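Local atomic coordinates of glutathione s-transferase protein (Ralstonia solanacearum, PDB entry 3TOU), a protein that binds glutathione and, judging by its family, probably transfers it to electrophilic substrates as a glutathione transferase. Residues L137-C150 and Q181-R195. Residues are numbered along the deposited sequence; the frame is centred on the assembly and turned at random.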
ATOM      1  N   LEU A 137      13.029   6.893  -8.313  1.00 12.58           N
ATOM      2  CA  LEU A 137      13.184   8.196  -8.986  1.00 12.56           C
ATOM      3  C   LEU A 137      13.562   8.031 -10.452  1.00 12.98           C
ATOM      4  O   LEU A 137      12.998   8.714 -11.328  1.00 14.76           O
ATOM      5  CB  LEU A 137      14.212   9.065  -8.266  1.00 12.65           C
ATOM      6  CG  LEU A 137      13.780   9.648  -6.920  1.00 13.35           C
ATOM      7  CD1 LEU A 137      15.026  10.143  -6.166  1.00 14.86           C
ATOM      8  CD2 LEU A 137      12.713  10.755  -7.075  1.00 11.46           C
ATOM      9  N   LYS A 138      14.481   7.110 -10.730  1.00 14.44           N
ATOM     10  CA  LYS A 138      14.853   6.803 -12.114  1.00 17.55           C
ATOM     11  C   LYS A 138      13.647   6.363 -12.940  1.00 19.54           C
ATOM     12  O   LYS A 138      13.456   6.851 -14.053  1.00 15.53           O
ATOM     13  CB  LYS A 138      15.960   5.743 -12.175  1.00 17.16           C
ATOM     14  CG  LYS A 138      17.285   6.244 -11.630  1.00 19.01           C
ATOM     15  CD  LYS A 138      18.373   5.190 -11.762  1.00 25.03           C
ATOM     16  CE  LYS A 138      19.676   5.712 -11.205  1.00 38.49           C
ATOM     17  NZ  LYS A 138      20.711   4.647 -11.186  1.00 47.02           N
ATOM     18  N   ALA A 139      12.817   5.477 -12.375  1.00 13.05           N
ATOM     19  CA  ALA A 139      11.610   4.996 -13.059  1.00 13.88           C
ATOM     20  C   ALA A 139      10.578   6.081 -13.276  1.00 15.02           C
ATOM     21  O   ALA A 139       9.934   6.103 -14.322  1.00 15.98           O
ATOM     22  CB  ALA A 139      10.974   3.837 -12.305  1.00 15.28           C
ATOM     23  N   MET A 140      10.383   6.946 -12.273  1.00 12.07           N
ATOM     24  CA  MET A 140       9.489   8.092 -12.437  1.00 14.10           C
ATOM     25  C   MET A 140       9.967   8.989 -13.580  1.00 15.30           C
ATOM     26  O   MET A 140       9.161   9.416 -14.408  1.00 16.11           O
ATOM     27  CB  MET A 140       9.440   8.930 -11.169  1.00 10.58           C
ATOM     28  CG  MET A 140       8.751   8.227  -9.995  1.00 12.39           C
ATOM     29  SD  MET A 140       8.829   9.262  -8.523  1.00 16.32           S
ATOM     30  CE  MET A 140       7.712   8.323  -7.469  1.00 15.81           C
ATOM     31  N   SER A 141      11.268   9.291 -13.586  1.00 15.71           N
ATOM     32  CA  SER A 141      11.858  10.115 -14.658  1.00 16.10           C
ATOM     33  C   SER A 141      11.659   9.456 -16.034  1.00 17.21           C
ATOM     34  O   SER A 141      11.194  10.113 -16.975  1.00 19.03           O
ATOM     35  CB  SER A 141      13.337  10.371 -14.388  1.00 13.94           C
ATOM     36  OG  SER A 141      13.894  11.240 -15.369  1.00 18.95           O
ATOM     37  N   ARG A 142      11.981   8.165 -16.138  1.00 18.16           N
ATOM     38  CA  ARG A 142      11.793   7.420 -17.388  1.00 19.74           C
ATOM     39  C   ARG A 142      10.331   7.384 -17.828  1.00 20.56           C
ATOM     40  O   ARG A 142      10.023   7.583 -19.012  1.00 17.91           O
ATOM     41  CB  ARG A 142      12.338   5.992 -17.277  1.00 19.37           C
ATOM     42  CG  ARG A 142      13.860   5.885 -17.318  1.00 28.94           C
ATOM     43  CD  ARG A 142      14.308   4.426 -17.535  1.00 39.04           C
ATOM     44  NE  ARG A 142      13.650   3.507 -16.610  1.00 45.29           N
ATOM     45  CZ  ARG A 142      14.148   3.110 -15.440  1.00 43.41           C
ATOM     46  NH1 ARG A 142      15.342   3.524 -15.026  1.00 40.62           N
ATOM     47  NH2 ARG A 142      13.446   2.283 -14.686  1.00 42.41           N
ATOM     48  N   GLY A 143       9.434   7.159 -16.871  1.00 19.65           N
ATOM     49  CA  GLY A 143       8.003   7.068 -17.148  1.00 18.90           C
ATOM     50  C   GLY A 143       7.371   8.365 -17.620  1.00 21.31           C
ATOM     51  O   GLY A 143       6.529   8.345 -18.520  1.00 21.40           O
ATOM     52  N   LEU A 144       7.771   9.486 -17.017  1.00 16.56           N
ATOM     53  CA  LEU A 144       7.217  10.791 -17.337  1.00 14.67           C
ATOM     54  C   LEU A 144       7.741  11.290 -18.680  1.00 17.79           C
ATOM     55  O   LEU A 144       7.006  11.937 -19.440  1.00 18.04           O
ATOM     56  CB  LEU A 144       7.549  11.815 -16.245  1.00 15.79           C
ATOM     57  CG  LEU A 144       7.143  13.271 -16.506  1.00 14.51           C
ATOM     58  CD1 LEU A 144       5.637  13.429 -16.491  1.00 20.99           C
ATOM     59  CD2 LEU A 144       7.828  14.160 -15.479  1.00 19.19           C
ATOM     60  N   ALA A 145       9.002  10.959 -18.962  1.00 17.49           N
ATOM     61  CA  ALA A 145       9.689  11.394 -20.189  1.00 19.74           C
ATOM     62  C   ALA A 145       9.509  12.904 -20.428  1.00 17.51           C
ATOM     63  O   ALA A 145       9.752  13.712 -19.536  1.00 18.14           O
ATOM     64  CB  ALA A 145       9.210  10.561 -21.385  1.00 22.12           C
ATOM     65  N   ASP A 146       9.045  13.272 -21.623  1.00 21.17           N
ATOM     66  CA  ASP A 146       8.858  14.674 -22.012  1.00 22.30           C
ATOM     67  C   ASP A 146       7.429  15.185 -21.784  1.00 24.23           C
ATOM     68  O   ASP A 146       7.085  16.300 -22.197  1.00 25.59           O
ATOM     69  CB  ASP A 146       9.212  14.819 -23.503  1.00 22.64           C
ATOM     70  CG  ASP A 146       8.278  14.022 -24.408  1.00 23.54           C
ATOM     71  OD1 ASP A 146       8.029  12.819 -24.144  1.00 28.10           O
ATOM     72  OD2 ASP A 146       7.772  14.602 -25.386  1.00 33.22           O
ATOM     73  N   ARG A 147       6.600  14.373 -21.130  1.00 18.25           N
ATOM     74  CA  ARG A 147       5.173  14.677 -20.980  1.00 20.36           C
ATOM     75  C   ARG A 147       4.876  15.673 -19.875  1.00 21.92           C
ATOM     76  O   ARG A 147       5.694  15.890 -18.968  1.00 22.82           O
ATOM     77  CB  ARG A 147       4.360  13.392 -20.803  1.00 24.54           C
ATOM     78  CG  ARG A 147       4.563  12.422 -21.970  1.00 32.79           C
ATOM     79  CD  ARG A 147       3.542  11.298 -22.012  1.00 41.39           C
ATOM     80  NE  ARG A 147       3.474  10.556 -20.759  1.00 42.37           N
ATOM     81  CZ  ARG A 147       4.297   9.574 -20.411  1.00 45.98           C
ATOM     82  NH1 ARG A 147       5.285   9.188 -21.214  1.00 50.05           N
ATOM     83  NH2 ARG A 147       4.135   8.979 -19.241  1.00 48.51           N
ATOM     84  N   THR A 148       3.705  16.304 -19.966  1.00 20.25           N
ATOM     85  CA  THR A 148       3.285  17.270 -18.951  1.00 19.40           C
ATOM     86  C   THR A 148       2.772  16.541 -17.704  1.00 19.01           C
ATOM     87  O   THR A 148       3.089  16.927 -16.576  1.00 19.16           O
ATOM     88  CB  THR A 148       2.211  18.222 -19.501  1.00 23.20           C
ATOM     89  OG1 THR A 148       2.738  18.875 -20.660  1.00 23.92           O
ATOM     90  CG2 THR A 148       1.816  19.292 -18.467  1.00 23.01           C
ATOM     91  N   TRP A 149       1.998  15.486 -17.932  1.00 16.96           N
ATOM     92  CA  TRP A 149       1.404  14.704 -16.848  1.00 19.07           C
ATOM     93  C   TRP A 149       1.873  13.259 -16.947  1.00 22.30           C
ATOM     94  O   TRP A 149       2.255  12.797 -18.027  1.00 22.06           O
ATOM     95  CB  TRP A 149      -0.120  14.777 -16.944  1.00 17.52           C
ATOM     96  CG  TRP A 149      -0.684  16.178 -16.858  1.00 24.77           C
ATOM     97  CD1 TRP A 149      -1.276  16.883 -17.864  1.00 30.13           C
ATOM     98  CD2 TRP A 149      -0.709  17.033 -15.701  1.00 28.13           C
ATOM     99  NE1 TRP A 149      -1.674  18.116 -17.408  1.00 28.06           N
ATOM    100  CE2 TRP A 149      -1.331  18.239 -16.089  1.00 30.89           C
ATOM    101  CE3 TRP A 149      -0.252  16.901 -14.381  1.00 31.17           C
ATOM    102  CZ2 TRP A 149      -1.526  19.307 -15.200  1.00 30.26           C
ATOM    103  CZ3 TRP A 149      -0.437  17.965 -13.498  1.00 36.91           C
ATOM    104  CH2 TRP A 149      -1.072  19.153 -13.916  1.00 32.68           C
ATOM    105  N   CYS A 150       1.832  12.538 -15.830  1.00 20.91           N
ATOM    106  CA  CYS A 150       2.230  11.127 -15.810  1.00 22.23           C
ATOM    107  C   CYS A 150       1.440  10.263 -16.791  1.00 19.09           C
ATOM    108  O   CYS A 150       2.017   9.404 -17.459  1.00 23.99           O
ATOM    109  CB  CYS A 150       2.109  10.560 -14.393  1.00 24.98           C
ATOM    110  SG  CYS A 150       3.297  11.237 -13.230  1.00 24.31           S
ATOM    111  N   GLN A 181      19.563  15.134 -10.539  1.00 21.11           N
ATOM    112  CA  GLN A 181      19.525  13.849 -11.237  1.00 22.28           C
ATOM    113  C   GLN A 181      18.506  13.825 -12.379  1.00 22.77           C
ATOM    114  O   GLN A 181      18.761  13.228 -13.419  1.00 23.49           O
ATOM    115  CB  GLN A 181      19.195  12.717 -10.254  1.00 18.85           C
ATOM    116  CG  GLN A 181      20.292  12.358  -9.251  1.00 32.58           C
ATOM    117  CD  GLN A 181      19.741  11.656  -8.007  1.00 46.90           C
ATOM    118  OE1 GLN A 181      18.811  10.849  -8.088  1.00 53.95           O
ATOM    119  NE2 GLN A 181      20.314  11.969  -6.848  1.00 53.19           N
ATOM    120  N   HIS A 182      17.349  14.461 -12.173  1.00 22.87           N
ATOM    121  CA  HIS A 182      16.202  14.303 -13.072  1.00 20.22           C
ATOM    122  C   HIS A 182      15.533  15.642 -13.370  1.00 23.47           C
ATOM    123  O   HIS A 182      14.607  16.065 -12.666  1.00 20.09           O
ATOM    124  CB  HIS A 182      15.187  13.295 -12.495  1.00 19.73           C
ATOM    125  CG  HIS A 182      15.796  11.981 -12.113  1.00 22.47           C
ATOM    126  ND1 HIS A 182      16.371  11.136 -13.038  1.00 20.06           N
ATOM    127  CD2 HIS A 182      15.948  11.381 -10.908  1.00 21.47           C
ATOM    128  CE1 HIS A 182      16.835  10.062 -12.422  1.00 22.25           C
ATOM    129  NE2 HIS A 182      16.590  10.185 -11.129  1.00 22.18           N
ATOM    130  N   ALA A 183      16.026  16.309 -14.416  1.00 20.37           N
ATOM    131  CA  ALA A 183      15.487  17.586 -14.875  1.00 22.95           C
ATOM    132  C   ALA A 183      13.982  17.545 -15.110  1.00 18.62           C
ATOM    133  O   ALA A 183      13.275  18.491 -14.757  1.00 17.85           O
ATOM    134  CB  ALA A 183      16.208  18.044 -16.156  1.00 25.50           C
ATOM    135  N   ASN A 184      13.486  16.454 -15.694  1.00 16.49           N
ATOM    136  CA  ASN A 184      12.056  16.388 -15.985  1.00 17.55           C
ATOM    137  C   ASN A 184      11.193  16.339 -14.708  1.00 17.72           C
ATOM    138  O   ASN A 184      10.120  16.945 -14.660  1.00 18.38           O
ATOM    139  CB  ASN A 184      11.703  15.312 -17.020  1.00 15.97           C
ATOM    140  CG  ASN A 184      11.912  13.873 -16.527  1.00 15.45           C
ATOM    141  OD1 ASN A 184      12.629  13.602 -15.559  1.00 17.21           O
ATOM    142  ND2 ASN A 184      11.282  12.936 -17.231  1.00 16.17           N
ATOM    143  N   LEU A 185      11.703  15.686 -13.671  1.00 14.39           N
ATOM    144  CA  LEU A 185      11.025  15.688 -12.356  1.00 18.19           C
ATOM    145  C   LEU A 185      11.078  17.051 -11.683  1.00 19.11           C
ATOM    146  O   LEU A 185      10.108  17.467 -11.044  1.00 17.18           O
ATOM    147  CB  LEU A 185      11.595  14.610 -11.427  1.00 15.76           C
ATOM    148  CG  LEU A 185      11.432  13.151 -11.887  1.00 16.63           C
ATOM    149  CD1 LEU A 185      11.940  12.175 -10.805  1.00 16.94           C
ATOM    150  CD2 LEU A 185       9.971  12.839 -12.257  1.00 15.64           C
ATOM    151  N   ALA A 186      12.203  17.756 -11.832  1.00 16.46           N
ATOM    152  CA  ALA A 186      12.320  19.113 -11.311  1.00 14.37           C
ATOM    153  C   ALA A 186      11.255  20.026 -11.909  1.00 15.14           C
ATOM    154  O   ALA A 186      10.588  20.759 -11.181  1.00 18.25           O
ATOM    155  CB  ALA A 186      13.739  19.687 -11.557  1.00 17.09           C
ATOM    156  N   ALA A 187      11.099  19.959 -13.230  1.00 17.60           N
ATOM    157  CA  ALA A 187      10.109  20.737 -13.968  1.00 20.49           C
ATOM    158  C   ALA A 187       8.682  20.337 -13.591  1.00 21.35           C
ATOM    159  O   ALA A 187       7.822  21.202 -13.382  1.00 17.48           O
ATOM    160  CB  ALA A 187      10.321  20.580 -15.471  1.00 22.26           C
ATOM    161  N   PHE A 188       8.450  19.025 -13.495  1.00 17.49           N
ATOM    162  CA  PHE A 188       7.156  18.490 -13.078  1.00 16.85           C
ATOM    163  C   PHE A 188       6.741  19.059 -11.724  1.00 17.06           C
ATOM    164  O   PHE A 188       5.589  19.499 -11.540  1.00 17.74           O
ATOM    165  CB  PHE A 188       7.217  16.961 -12.999  1.00 17.46           C
ATOM    166  CG  PHE A 188       6.003  16.337 -12.357  1.00 18.78           C
ATOM    167  CD1 PHE A 188       4.868  16.045 -13.118  1.00 19.75           C
ATOM    168  CD2 PHE A 188       5.996  16.047 -10.986  1.00 18.22           C
ATOM    169  CE1 PHE A 188       3.742  15.468 -12.521  1.00 22.85           C
ATOM    170  CE2 PHE A 188       4.862  15.484 -10.373  1.00 13.15           C
ATOM    171  CZ  PHE A 188       3.744  15.189 -11.148  1.00 16.51           C
ATOM    172  N   TYR A 189       7.673  19.036 -10.778  1.00 15.85           N
ATOM    173  CA  TYR A 189       7.362  19.451  -9.426  1.00 16.00           C
ATOM    174  C   TYR A 189       7.106  20.952  -9.344  1.00 19.08           C
ATOM    175  O   TYR A 189       6.202  21.377  -8.634  1.00 19.23           O
ATOM    176  CB  TYR A 189       8.446  19.015  -8.449  1.00 16.78           C
ATOM    177  CG  TYR A 189       8.073  19.320  -7.028  1.00 17.56           C
ATOM    178  CD1 TYR A 189       7.051  18.611  -6.395  1.00 18.21           C
ATOM    179  CD2 TYR A 189       8.716  20.342  -6.321  1.00 17.63           C
ATOM    180  CE1 TYR A 189       6.693  18.894  -5.086  1.00 20.71           C
ATOM    181  CE2 TYR A 189       8.357  20.647  -5.013  1.00 19.06           C
ATOM    182  CZ  TYR A 189       7.355  19.906  -4.397  1.00 21.36           C
ATOM    183  OH  TYR A 189       6.986  20.187  -3.114  1.00 18.96           O
ATOM    184  N   THR A 190       7.876  21.741 -10.100  1.00 19.42           N
ATOM    185  CA  THR A 190       7.636  23.187 -10.213  1.00 19.43           C
ATOM    186  C   THR A 190       6.192  23.473 -10.667  1.00 20.77           C
ATOM    187  O   THR A 190       5.543  24.389 -10.150  1.00 21.77           O
ATOM    188  CB  THR A 190       8.700  23.843 -11.167  1.00 24.00           C
ATOM    189  OG1 THR A 190       9.990  23.787 -10.542  1.00 26.58           O
ATOM    190  CG2 THR A 190       8.367  25.304 -11.490  1.00 30.44           C
ATOM    191  N   ARG A 191       5.686  22.665 -11.599  1.00 17.47           N
ATOM    192  CA  ARG A 191       4.305  22.808 -12.085  1.00 18.61           C
ATOM    193  C   ARG A 191       3.248  22.381 -11.061  1.00 22.80           C
ATOM    194  O   ARG A 191       2.190  23.012 -10.967  1.00 28.08           O
ATOM    195  CB  ARG A 191       4.088  22.017 -13.368  1.00 19.24           C
ATOM    196  CG  ARG A 191       4.887  22.516 -14.578  1.00 19.09           C
ATOM    197  CD  ARG A 191       4.393  21.875 -15.875  1.00 22.03           C
ATOM    198  NE  ARG A 191       4.522  20.412 -15.929  1.00 23.39           N
ATOM    199  CZ  ARG A 191       5.635  19.750 -16.258  1.00 26.62           C
ATOM    200  NH1 ARG A 191       6.751  20.407 -16.541  1.00 20.96           N
ATOM    201  NH2 ARG A 191       5.644  18.417 -16.293  1.00 19.62           N
ATOM    202  N   ILE A 192       3.514  21.310 -10.317  1.00 14.89           N
ATOM    203  CA  ILE A 192       2.493  20.790  -9.396  1.00 16.67           C
ATOM    204  C   ILE A 192       2.478  21.490  -8.035  1.00 13.69           C
ATOM    205  O   ILE A 192       1.419  21.606  -7.423  1.00 17.41           O
ATOM    206  CB  ILE A 192       2.549  19.231  -9.262  1.00 18.41           C
ATOM    207  CG1 ILE A 192       1.137  18.676  -8.991  1.00 20.12           C
ATOM    208  CG2 ILE A 192       3.590  18.786  -8.224  1.00 14.97           C
ATOM    209  CD1 ILE A 192       1.033  17.169  -9.069  1.00 22.14           C
ATOM    210  N   GLU A 193       3.635  21.984  -7.579  1.00 17.08           N
ATOM    211  CA  GLU A 193       3.748  22.566  -6.232  1.00 20.97           C
ATOM    212  C   GLU A 193       2.945  23.856  -6.060  1.00 20.19           C
ATOM    213  O   GLU A 193       2.581  24.204  -4.944  1.00 21.78           O
ATOM    214  CB  GLU A 193       5.212  22.784  -5.821  1.00 23.42           C
ATOM    215  CG  GLU A 193       5.911  23.980  -6.484  1.00 22.36           C
ATOM    216  CD  GLU A 193       7.362  24.128  -6.046  1.00 30.90           C
ATOM    217  OE1 GLU A 193       7.649  23.992  -4.837  1.00 30.12           O
ATOM    218  OE2 GLU A 193       8.213  24.393  -6.917  1.00 35.17           O
ATOM    219  N   LYS A 194       2.651  24.527  -7.172  1.00 21.71           N
ATOM    220  CA  LYS A 194       1.910  25.784  -7.157  1.00 23.57           C
ATOM    221  C   LYS A 194       0.390  25.591  -7.131  1.00 22.30           C
ATOM    222  O   LYS A 194      -0.353  26.570  -7.004  1.00 21.46           O
ATOM    223  CB  LYS A 194       2.319  26.665  -8.344  1.00 25.96           C
ATOM    224  CG  LYS A 194       2.036  26.052  -9.700  1.00 32.29           C
ATOM    225  CD  LYS A 194       2.440  26.987 -10.850  1.00 43.17           C
ATOM    226  CE  LYS A 194       2.501  26.245 -12.188  1.00 44.40           C
ATOM    227  NZ  LYS A 194       1.216  25.559 -12.535  1.00 46.73           N
ATOM    228  N   ARG A 195      -0.076  24.347  -7.273  1.00 16.33           N
ATOM    229  CA  ARG A 195      -1.518  24.077  -7.205  1.00 17.24           C
ATOM    230  C   ARG A 195      -1.990  24.373  -5.797  1.00 13.97           C
ATOM    231  O   ARG A 195      -1.290  24.025  -4.843  1.00 16.13           O
ATOM    232  CB  ARG A 195      -1.842  22.610  -7.529  1.00 15.13           C
ATOM    233  CG  ARG A 195      -1.552  22.188  -8.944  1.00 17.61           C
ATOM    234  CD  ARG A 195      -2.075  20.771  -9.249  1.00 20.20           C
ATOM    235  NE  ARG A 195      -3.532  20.741  -9.443  1.00 14.59           N
ATOM    236  CZ  ARG A 195      -4.153  21.054 -10.579  1.00 19.16           C
ATOM    237  NH1 ARG A 195      -3.457  21.444 -11.659  1.00 19.90           N
ATOM    238  NH2 ARG A 195      -5.480  20.985 -10.641  1.00 17.47           N
TER
HETATM  239  O   HOH W   1      16.805  11.900 -15.727  1.00 33.75           O
HETATM  240  O   HOH W   2       2.190  19.275 -14.987  1.00 26.61           O
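Ser141 O, in the last turn of helix 123-144, takes two N-H groups: its helical partner Ala145 N and, across the contact, Asn184 ND2 at 2.8 Å. Asn184 works here as a clamp on a helix terminus. The second hydrogen of ND2 runs almost straight (176°) to Ala145 O, meeting a lone pair in the carbonyl plane, while Asn184 OD1 accepts from Ser141 OG at 2.7 Å. Three atoms of the helix end and turn, Ser141 O, Ser141 OG and Ala145 O, thus grip one amide; both ND2 acceptors lie in its plane, which fixes its rotation. Placing CG between the backbone N and carbonyl carbon (chi1 68°) turns the amide toward the C-terminal end of the helix, where Ala145, with positive phi, leaves the helix and enters a type II' turn. One face of the His182 imidazole lies against Leu137 O, and a water links ND1 to Ser141 OG.

In the all-helical C-terminal domain of the glutathione transferase fold, helix segments 137-144 and 183-193 cross at 78°, and Leu185 enters as a knob among Leu137, Met140, Ser141 and Leu144. Leu144 CD2 also reaches Phe188 CB, at 3.8 Å.

Farther along, Arg191, whose chain bends at chi3, gives NH2 to Thr148 O at 3.0 Å, and a water bridges its NE to the same oxygen. Arg195 NH1 approaches Trp149 CH2 obliquely, while NE of this arginine is salt-bridged to Glu23.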